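Local coordinates for beta-lactamase domain protein (Burkholderia ambifaria, PDB 5I0P), which binds two zinc ions in a metallo-beta-lactamase fold and is probably a metal-dependent hydrolase whose substrate is not established, at residues V98-C103 against V125-T130; V69-S74 against G109-L114; L131-F136 against G212-H217. All blocks are in the same frame, centred on the assembly; numbering follows the deposited sequence.

Overall arrangement
All three contacts gather round the dinuclear zinc site of the metallo-beta-lactamase fold. Contact 1 sits between the other two, its centre about 9 Å from that of contact 2 and about 11 Å from that of contact 3. It brings His102 to one zinc, and contact 3 brings His213 to the same ion. Asp70 of contact 2 joins contact 1 through a probable hydrogen bond from Thr101 N to Asp70 OD1 (2.8 Å). Toward contact 3, Cys103 N lies 2.7 Å from Glu133 OE1 and Thr130 OG1 2.7 Å from Glu216 O, both probable hydrogen bonds. Contacts 2 and 3 do not touch, their nearest atoms being about 7 Å apart.

Contact 1: V98-C103 against V125-T130; sequences VLVTHC and VRLWMT. With ZN (zinc ion), chain E.
Val98 and Leu99 pair in parallel with Leu127 and Trp128, joining two neighbouring strands of one sheet of the metallo-beta-lactamase fold. Three backbone bonds make the ladder: Val98 N gives its hydrogen to Arg126 O, Val98 O takes that of Trp128 N at 2.6 Å, and Val100 N ends on Trp128 O at 2.9 Å. The last is met almost head-on by its donor, with a C=O...N angle of 177°. Beyond Val100 the two chains part and a water takes over, accepting from Thr130 N at 2.8 Å and donating to Val100 O, with a weak second bond to Thr101 O. The backbone of Leu99 also bonds outward to Ile68 and Asp70, that of Leu127 to Arg190, and Thr130 OG1, at the N-cap of helix 131-141, to Glu216 O.

On the face of Val98 and Leu127, Val100 CG2 meets Leu127 CD1 at 3.6 Å. Met129, extended beyond CG, slants across Val100 and sets its CE methyl against Val100 CG1 and Cys103 CB. On the other face Leu99 CG rests on Trp128 CB.

The loop that follows the strand carries His102, the first zinc ligand of the HxHxDH motif, whose other members are His104, Asp106 and His107. His102 NE2 binds zinc at 2.4 Å, while its ND1 donates to Thr101 OG1 at 2.9 Å, 15° out of the ring plane, a second hold on the imidazole.

Contact 2: V69-S74 against G109-L114; sequences VDCGIS and GLANWL
The turn that leaves strand 63-69 meets the start of helix 111-115, just after the zinc-binding HxHxDH motif in the chain, where Cys71 and Leu110 pack against each other. The side chain of Cys71 lies over the first turn of the helix: its SG stands 3.5 Å from Ala111 CA, and its CB is 3.8 Å from both Leu110 CB and Leu114 CD1. With chi1 at -51°, SG swings beside its own backbone N and is carried to Ala111, leaving CB to face the two leucines.

Leu110 reaches along the turn in the other direction. Its CD1 comes to 3.2 Å from Ile73 O, a close approach of a methyl to a carbonyl oxygen, while the other branch, CD2, rests on Ser74 at 3.6 Å from CA. One hydrogen bond ties the backbones, from Leu110 N to Gly72 O, bent to 138° at the hydrogen.

In the metallo-beta-lactamase fold this turn carries Asp70, whose OD2 is hydrogen-bonded to ND1 of the zinc ligand His107, making it a second-shell partner of the metal site. Gly109 has the closest CA-CA approach of the two segments, its CA 4.3 Å from Ile73 CA. Cys71 O has its own donor in Trp82 NE1 of helix 76-88, while from the neighbouring strand Val98 packs on Cys71 and Leu114.

Contact 3: L131-F136 against G212-H217; sequences LGEYMF and GHSPEH. With ZN (zinc ion), chain E.
Glu133 OE2 takes two hydrogen bonds from the loop that carries His213: Ser214 OG donates at 2.5 Å and Glu216 N at 2.8 Å. The donors approach from opposite faces of the carboxylate, the hydroxyl on the syn side, 29° out of the plane, and the amide from above it by 38°. A bend at chi2 (-71°) turns the carboxylate from the first turn of helix 131-141 into the loop. Its other oxygen, OE1, accepts from Cys103 N, so one buried carboxylate links two zinc-bearing loops.

Pro215 adds an apolar contact, its CG set against Phe136 CB at 3.7 Å, and its CB lies 3.7 Å from Gly132 C, directly on the helix backbone.

Lying between strands 203-210 and 217-222 of the metallo-beta-lactamase fold, this loop supplies the third histidine of the first zinc site: His213 NE2 binds the ion at 2.3 Å, and its ND1 donates to Asn241 O. Farther out, Glu216 reaches back with an extended chain to the helix start. Its OE1 is met nearly along the C-O axis by Gly132 N at 3.0 Å, and its OE2 accepts from a water that Leu131 N also holds, at 2.9 Å.

Contact 1: V98-C103 against V125-T130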
loop_
_atom_site.group_PDB
_atom_site.type_symbol
_atom_site.label_atom_id
_atom_site.label_comp_id
_atom_site.label_asym_id
_atom_site.label_seq_id
_atom_site.Cartn_x
_atom_site.Cartn_y
_atom_site.Cartn_z
ATOM N N VAL A 98 -9.897 -14.364 -0.231
ATOM C CA VAL A 98 -8.877 -13.455 0.255
ATOM C C VAL A 98 -8.685 -12.359 -0.794
ATOM O O VAL A 98 -8.378 -12.644 -1.965
ATOM C CB VAL A 98 -7.564 -14.182 0.556
ATOM C CG1 VAL A 98 -6.538 -13.193 1.018
ATOM C CG2 VAL A 98 -7.801 -15.268 1.604
ATOM N N LEU A 99 -8.875 -11.114 -0.373
ATOM C CA LEU A 99 -8.696 -9.957 -1.221
ATOM C C LEU A 99 -7.431 -9.223 -0.797
ATOM O O LEU A 99 -7.170 -9.082 0.396
ATOM C CB LEU A 99 -9.922 -9.070 -1.113
ATOM C CG LEU A 99 -10.157 -8.056 -2.199
ATOM C CD1 LEU A 99 -11.628 -7.764 -2.320
ATOM C CD2 LEU A 99 -9.364 -6.775 -1.841
ATOM N N VAL A 100 -6.633 -8.771 -1.764
ATOM C CA VAL A 100 -5.345 -8.135 -1.486
ATOM C C VAL A 100 -5.245 -6.778 -2.191
ATOM O O VAL A 100 -5.466 -6.680 -3.404
ATOM C CB VAL A 100 -4.173 -9.049 -1.882
ATOM C CG1 VAL A 100 -2.849 -8.273 -1.831
ATOM C CG2 VAL A 100 -4.155 -10.252 -0.952
ATOM N N THR A 101 -4.881 -5.739 -1.436
ATOM C CA THR A 101 -4.836 -4.398 -2.008
ATOM C C THR A 101 -3.700 -4.233 -3.021
ATOM O O THR A 101 -3.853 -3.533 -4.033
ATOM C CB THR A 101 -4.715 -3.353 -0.881
ATOM O OG1 THR A 101 -3.561 -3.611 -0.068
ATOM C CG2 THR A 101 -5.937 -3.331 -0.014
ATOM N N HIS A 102 -2.547 -4.827 -2.749
ATOM C CA HIS A 102 -1.389 -4.623 -3.591
ATOM C C HIS A 102 -0.314 -5.588 -3.110
ATOM O O HIS A 102 -0.468 -6.231 -2.067
ATOM C CB HIS A 102 -0.923 -3.157 -3.591
ATOM C CG HIS A 102 -0.343 -2.656 -2.294
ATOM N ND1 HIS A 102 -1.087 -2.485 -1.143
ATOM C CD2 HIS A 102 0.911 -2.243 -1.991
ATOM C CE1 HIS A 102 -0.319 -1.994 -0.189
ATOM N NE2 HIS A 102 0.897 -1.842 -0.681
ATOM N N CYS A 103 0.771 -5.703 -3.889
ATOM C CA CYS A 103 1.653 -6.860 -3.760
ATOM C C CYS A 103 2.777 -6.688 -2.745
ATOM O O CYS A 103 3.623 -7.591 -2.628
ATOM C CB CYS A 103 2.267 -7.222 -5.123
ATOM S SG CYS A 103 3.462 -6.005 -5.745
ATOM N N VAL A 125 -9.851 -21.219 -0.849
ATOM C CA VAL A 125 -10.577 -20.097 -1.415
ATOM C C VAL A 125 -9.682 -19.380 -2.401
ATOM O O VAL A 125 -8.479 -19.629 -2.489
ATOM C CB VAL A 125 -11.063 -19.121 -0.342
ATOM C CG1 VAL A 125 -11.964 -19.859 0.676
ATOM C CG2 VAL A 125 -9.872 -18.507 0.326
ATOM N N ARG A 126 -10.304 -18.483 -3.156
ATOM C CA ARG A 126 -9.666 -17.790 -4.262
ATOM C C ARG A 126 -9.082 -16.432 -3.826
ATOM O O ARG A 126 -9.659 -15.702 -3.022
ATOM C CB ARG A 126 -10.681 -17.625 -5.399
ATOM C CG ARG A 126 -10.170 -16.729 -6.521
ATOM C CD ARG A 126 -9.152 -17.441 -7.440
ATOM N NE ARG A 126 -9.764 -18.518 -8.199
ATOM C CZ ARG A 126 -9.660 -19.818 -7.911
ATOM N NH1 ARG A 126 -8.957 -20.228 -6.866
ATOM N NH2 ARG A 126 -10.283 -20.718 -8.672
ATOM N N LEU A 127 -7.919 -16.112 -4.349
ATOM C CA LEU A 127 -7.319 -14.797 -4.168
ATOM C C LEU A 127 -7.930 -13.778 -5.125
ATOM O O LEU A 127 -7.979 -14.019 -6.332
ATOM C CB LEU A 127 -5.812 -14.893 -4.418
ATOM C CG LEU A 127 -5.164 -13.545 -4.719
ATOM C CD1 LEU A 127 -5.127 -12.734 -3.444
ATOM C CD2 LEU A 127 -3.765 -13.716 -5.326
ATOM N N TRP A 128 -8.351 -12.624 -4.594
ATOM C CA TRP A 128 -8.832 -11.490 -5.389
ATOM C C TRP A 128 -7.792 -10.362 -5.369
ATOM O O TRP A 128 -7.406 -9.880 -4.296
ATOM C CB TRP A 128 -10.193 -10.992 -4.869
ATOM C CG TRP A 128 -11.334 -12.013 -5.049
ATOM C CD1 TRP A 128 -11.330 -13.316 -4.649
ATOM C CD2 TRP A 128 -12.631 -11.780 -5.632
ATOM N NE1 TRP A 128 -12.519 -13.920 -4.972
ATOM C CE2 TRP A 128 -13.335 -13.004 -5.582
ATOM C CE3 TRP A 128 -13.256 -10.659 -6.209
ATOM C CZ2 TRP A 128 -14.635 -13.154 -6.113
ATOM C CZ3 TRP A 128 -14.532 -10.796 -6.719
ATOM C CH2 TRP A 128 -15.212 -12.053 -6.683
ATOM N N MET A 129 -7.364 -9.916 -6.552
ATOM C CA MET A 129 -6.260 -8.962 -6.672
ATOM C C MET A 129 -6.314 -8.310 -8.055
ATOM O O MET A 129 -6.910 -8.847 -9.000
ATOM C CB MET A 129 -4.922 -9.669 -6.457
ATOM C CG MET A 129 -3.751 -8.846 -6.028
ATOM S SD MET A 129 -2.462 -9.997 -5.500
ATOM C CE MET A 129 -1.108 -8.908 -5.017
ATOM N N THR A 130 -5.687 -7.149 -8.176
ATOM C CA THR A 130 -5.569 -6.563 -9.503
ATOM C C THR A 130 -4.483 -7.286 -10.288
ATOM O O THR A 130 -3.569 -7.895 -9.718
ATOM C CB THR A 130 -5.242 -5.068 -9.465
ATOM O OG1 THR A 130 -3.949 -4.869 -8.886
ATOM C CG2 THR A 130 -6.313 -4.260 -8.723
HETATM ZN ZN ZN E . 2.863 -0.849 0.314
HETATM O O HOH W 1 -4.839 -5.797 -5.831
#

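Contact 2: V69-S74 against G109-L114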
loop_
_atom_site.group_PDB
_atom_site.type_symbol
_atom_site.label_atom_id
_atom_site.label_comp_id
_atom_site.label_asym_id
_atom_site.label_seq_id
_atom_site.Cartn_x
_atom_site.Cartn_y
_atom_site.Cartn_z
ATOM N N VAL A 69 -9.265 -8.948 3.845
ATOM C CA VAL A 69 -8.517 -7.964 3.071
ATOM C C VAL A 69 -7.119 -7.846 3.654
ATOM O O VAL A 69 -6.927 -7.247 4.724
ATOM C CB VAL A 69 -9.225 -6.607 3.029
ATOM C CG1 VAL A 69 -8.397 -5.587 2.201
ATOM C CG2 VAL A 69 -10.652 -6.787 2.466
ATOM N N ASP A 70 -6.140 -8.374 2.907
ATOM C CA ASP A 70 -4.705 -8.314 3.205
ATOM C C ASP A 70 -4.309 -9.309 4.296
ATOM O O ASP A 70 -5.126 -9.701 5.124
ATOM C CB ASP A 70 -4.288 -6.869 3.548
ATOM C CG ASP A 70 -4.273 -5.952 2.313
ATOM O OD1 ASP A 70 -4.381 -6.477 1.193
ATOM O OD2 ASP A 70 -4.130 -4.712 2.450
ATOM N N CYS A 71 -3.039 -9.693 4.317
ATOM C CA CYS A 71 -2.635 -10.992 4.831
ATOM C C CYS A 71 -1.576 -10.986 5.927
ATOM O O CYS A 71 -1.515 -11.940 6.711
ATOM C CB CYS A 71 -2.110 -11.836 3.652
ATOM S SG CYS A 71 -3.237 -11.877 2.270
ATOM N N GLY A 72 -0.724 -9.953 5.970
ATOM C CA GLY A 72 0.477 -9.988 6.769
ATOM C C GLY A 72 1.619 -10.594 5.976
ATOM O O GLY A 72 1.431 -11.182 4.910
ATOM N N ILE A 73 2.847 -10.417 6.502
ATOM C CA ILE A 73 3.999 -11.161 5.999
ATOM C C ILE A 73 3.895 -12.592 6.490
ATOM O O ILE A 73 3.195 -12.872 7.442
ATOM C CB ILE A 73 5.332 -10.549 6.462
ATOM C CG1 ILE A 73 5.352 -10.569 8.005
ATOM C CG2 ILE A 73 5.602 -9.161 5.837
ATOM C CD1 ILE A 73 6.738 -10.369 8.594
ATOM N N SER A 74 4.678 -13.479 5.886
ATOM C CA SER A 74 4.805 -14.834 6.411
ATOM C C SER A 74 5.781 -14.802 7.587
ATOM O O SER A 74 6.995 -14.722 7.399
ATOM C CB SER A 74 5.258 -15.790 5.319
ATOM O OG SER A 74 5.444 -17.090 5.805
ATOM N N GLY A 109 2.035 -11.417 1.711
ATOM C CA GLY A 109 2.883 -12.549 2.063
ATOM C C GLY A 109 2.121 -13.821 2.405
ATOM O O GLY A 109 2.489 -14.916 1.955
ATOM N N LEU A 110 1.063 -13.708 3.223
ATOM C CA LEU A 110 0.344 -14.888 3.704
ATOM C C LEU A 110 -0.873 -15.226 2.852
ATOM O O LEU A 110 -1.754 -15.974 3.306
ATOM C CB LEU A 110 -0.080 -14.717 5.160
ATOM C CG LEU A 110 1.063 -14.973 6.106
ATOM C CD1 LEU A 110 0.586 -14.779 7.524
ATOM C CD2 LEU A 110 1.550 -16.365 5.879
ATOM N N ALA A 111 -0.953 -14.666 1.647
ATOM C CA ALA A 111 -2.114 -14.892 0.804
ATOM C C ALA A 111 -2.269 -16.374 0.459
ATOM O O ALA A 111 -3.361 -16.951 0.619
ATOM C CB ALA A 111 -2.012 -14.025 -0.447
ATOM N N ASN A 112 -1.182 -17.031 0.031
ATOM C CA ASN A 112 -1.313 -18.447 -0.302
ATOM C C ASN A 112 -1.684 -19.273 0.921
ATOM O O ASN A 112 -2.596 -20.103 0.867
ATOM C CB ASN A 112 -0.044 -18.997 -0.924
ATOM C CG ASN A 112 -0.285 -20.363 -1.530
ATOM O OD1 ASN A 112 -0.910 -20.474 -2.588
ATOM N ND2 ASN A 112 0.162 -21.400 -0.863
ATOM N N TRP A 113 -1.003 -19.036 2.043
ATOM C CA TRP A 113 -1.315 -19.723 3.299
ATOM C C TRP A 113 -2.768 -19.525 3.709
ATOM O O TRP A 113 -3.451 -20.482 4.097
ATOM C CB TRP A 113 -0.400 -19.190 4.393
ATOM C CG TRP A 113 -0.517 -19.865 5.708
ATOM C CD1 TRP A 113 0.026 -21.061 6.057
ATOM C CD2 TRP A 113 -1.162 -19.357 6.885
ATOM N NE1 TRP A 113 -0.248 -21.329 7.366
ATOM C CE2 TRP A 113 -0.966 -20.292 7.898
ATOM C CE3 TRP A 113 -1.880 -18.199 7.175
ATOM C CZ2 TRP A 113 -1.495 -20.127 9.181
ATOM C CZ3 TRP A 113 -2.392 -18.032 8.477
ATOM C CH2 TRP A 113 -2.191 -18.984 9.443
ATOM N N LEU A 114 -3.258 -18.281 3.629
ATOM C CA LEU A 114 -4.657 -18.013 3.938
ATOM C C LEU A 114 -5.584 -18.714 2.969
ATOM O O LEU A 114 -6.518 -19.409 3.382
ATOM C CB LEU A 114 -4.933 -16.508 3.904
ATOM C CG LEU A 114 -4.370 -15.743 5.098
ATOM C CD1 LEU A 114 -4.668 -14.271 4.951
ATOM C CD2 LEU A 114 -4.899 -16.271 6.393
#

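Contact 3: L131-F136 against G212-H217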
loop_
_atom_site.group_PDB
_atom_site.type_symbol
_atom_site.label_atom_id
_atom_site.label_comp_id
_atom_site.label_asym_id
_atom_site.label_seq_id
_atom_site.Cartn_x
_atom_site.Cartn_y
_atom_site.Cartn_z
ATOM N N LEU A 131 -4.621 -7.232 -11.615
ATOM C CA LEU A 131 -3.676 -7.894 -12.508
ATOM C C LEU A 131 -2.254 -7.366 -12.320
ATOM O O LEU A 131 -1.294 -8.146 -12.314
ATOM C CB LEU A 131 -4.122 -7.718 -13.954
ATOM C CG LEU A 131 -3.290 -8.458 -15.013
ATOM C CD1 LEU A 131 -4.184 -8.921 -16.177
ATOM C CD2 LEU A 131 -2.108 -7.627 -15.562
ATOM N N GLY A 132 -2.083 -6.034 -12.253
ATOM C CA GLY A 132 -0.739 -5.501 -12.115
ATOM C C GLY A 132 -0.071 -5.963 -10.831
ATOM O O GLY A 132 1.080 -6.396 -10.838
ATOM N N GLU A 133 -0.808 -5.944 -9.726
ATOM C CA GLU A 133 -0.220 -6.350 -8.455
ATOM C C GLU A 133 0.071 -7.838 -8.436
ATOM O O GLU A 133 1.167 -8.255 -8.051
ATOM C CB GLU A 133 -1.153 -5.972 -7.294
ATOM C CG GLU A 133 -1.456 -4.481 -7.226
ATOM C CD GLU A 133 -0.249 -3.667 -6.766
ATOM O OE1 GLU A 133 0.680 -4.270 -6.173
ATOM O OE2 GLU A 133 -0.237 -2.426 -6.974
ATOM N N TYR A 134 -0.883 -8.654 -8.895
ATOM C CA TYR A 134 -0.671 -10.091 -8.879
ATOM C C TYR A 134 0.514 -10.473 -9.753
ATOM O O TYR A 134 1.426 -11.172 -9.304
ATOM C CB TYR A 134 -1.937 -10.810 -9.334
ATOM C CG TYR A 134 -1.747 -12.311 -9.401
ATOM C CD1 TYR A 134 -1.707 -13.082 -8.261
ATOM C CD2 TYR A 134 -1.556 -12.937 -10.603
ATOM C CE1 TYR A 134 -1.509 -14.467 -8.341
ATOM C CE2 TYR A 134 -1.338 -14.292 -10.696
ATOM C CZ TYR A 134 -1.322 -15.066 -9.570
ATOM O OH TYR A 134 -1.122 -16.442 -9.688
ATOM N N MET A 135 0.537 -9.980 -10.990
ATOM C CA MET A 135 1.635 -10.254 -11.918
ATOM C C MET A 135 2.979 -9.792 -11.346
ATOM O O MET A 135 3.943 -10.563 -11.289
ATOM C CB MET A 135 1.349 -9.527 -13.230
ATOM C CG MET A 135 1.350 -10.376 -14.463
ATOM S SD MET A 135 0.116 -11.637 -14.398
ATOM C CE MET A 135 -0.894 -11.134 -15.792
ATOM N N PHE A 136 3.051 -8.539 -10.876
ATOM C CA PHE A 136 4.286 -8.050 -10.272
ATOM C C PHE A 136 4.681 -8.887 -9.063
ATOM O O PHE A 136 5.864 -9.218 -8.888
ATOM C CB PHE A 136 4.156 -6.587 -9.851
ATOM C CG PHE A 136 5.467 -5.953 -9.552
ATOM C CD1 PHE A 136 6.542 -6.168 -10.376
ATOM C CD2 PHE A 136 5.644 -5.180 -8.417
ATOM C CE1 PHE A 136 7.775 -5.601 -10.091
ATOM C CE2 PHE A 136 6.877 -4.606 -8.118
ATOM C CZ PHE A 136 7.946 -4.820 -8.957
ATOM N N GLY A 212 1.684 4.797 -8.539
ATOM C CA GLY A 212 2.821 5.492 -7.975
ATOM C C GLY A 212 3.458 4.805 -6.789
ATOM O O GLY A 212 4.680 4.852 -6.625
ATOM N N HIS A 213 2.644 4.181 -5.940
ATOM C CA HIS A 213 3.141 3.354 -4.844
ATOM C C HIS A 213 3.413 1.917 -5.296
ATOM O O HIS A 213 4.396 1.303 -4.876
ATOM C CB HIS A 213 2.140 3.410 -3.681
ATOM C CG HIS A 213 2.496 2.537 -2.523
ATOM N ND1 HIS A 213 3.592 2.772 -1.717
ATOM C CD2 HIS A 213 1.866 1.462 -1.996
ATOM C CE1 HIS A 213 3.650 1.844 -0.778
ATOM N NE2 HIS A 213 2.607 1.044 -0.918
ATOM N N SER A 214 2.587 1.403 -6.194
ATOM C CA SER A 214 2.638 0.018 -6.650
ATOM C C SER A 214 1.941 -0.039 -8.008
ATOM O O SER A 214 1.312 0.950 -8.424
ATOM C CB SER A 214 1.958 -0.927 -5.643
ATOM O OG SER A 214 0.589 -0.597 -5.467
ATOM N N PRO A 215 2.049 -1.173 -8.734
ATOM C CA PRO A 215 1.544 -1.203 -10.116
ATOM C C PRO A 215 0.115 -0.719 -10.279
ATOM O O PRO A 215 -0.167 0.107 -11.166
ATOM C CB PRO A 215 1.659 -2.691 -10.485
ATOM C CG PRO A 215 2.766 -3.185 -9.713
ATOM C CD PRO A 215 2.744 -2.433 -8.410
ATOM N N GLU A 216 -0.792 -1.212 -9.434
ATOM C CA GLU A 216 -2.222 -1.038 -9.634
ATOM C C GLU A 216 -2.926 -1.267 -8.304
ATOM O O GLU A 216 -3.588 -2.298 -8.105
ATOM C CB GLU A 216 -2.737 -2.005 -10.712
ATOM C CG GLU A 216 -4.161 -1.709 -11.176
ATOM C CD GLU A 216 -4.762 -2.801 -12.112
ATOM O OE1 GLU A 216 -4.054 -3.749 -12.550
ATOM O OE2 GLU A 216 -5.960 -2.692 -12.427
ATOM N N HIS A 217 -2.772 -0.308 -7.396
ATOM C CA HIS A 217 -3.160 -0.489 -5.999
ATOM C C HIS A 217 -4.674 -0.493 -5.856
ATOM O O HIS A 217 -5.364 0.382 -6.390
ATOM C CB HIS A 217 -2.541 0.620 -5.158
ATOM C CG HIS A 217 -2.904 0.551 -3.706
ATOM N ND1 HIS A 217 -4.141 0.942 -3.228
ATOM C CD2 HIS A 217 -2.186 0.158 -2.626
ATOM C CE1 HIS A 217 -4.176 0.764 -1.920
ATOM N NE2 HIS A 217 -2.995 0.311 -1.526
HETATM ZN ZN ZN E . 2.863 -0.849 0.314
HETATM O O HOH W 2 -6.690 -5.541 -12.841
#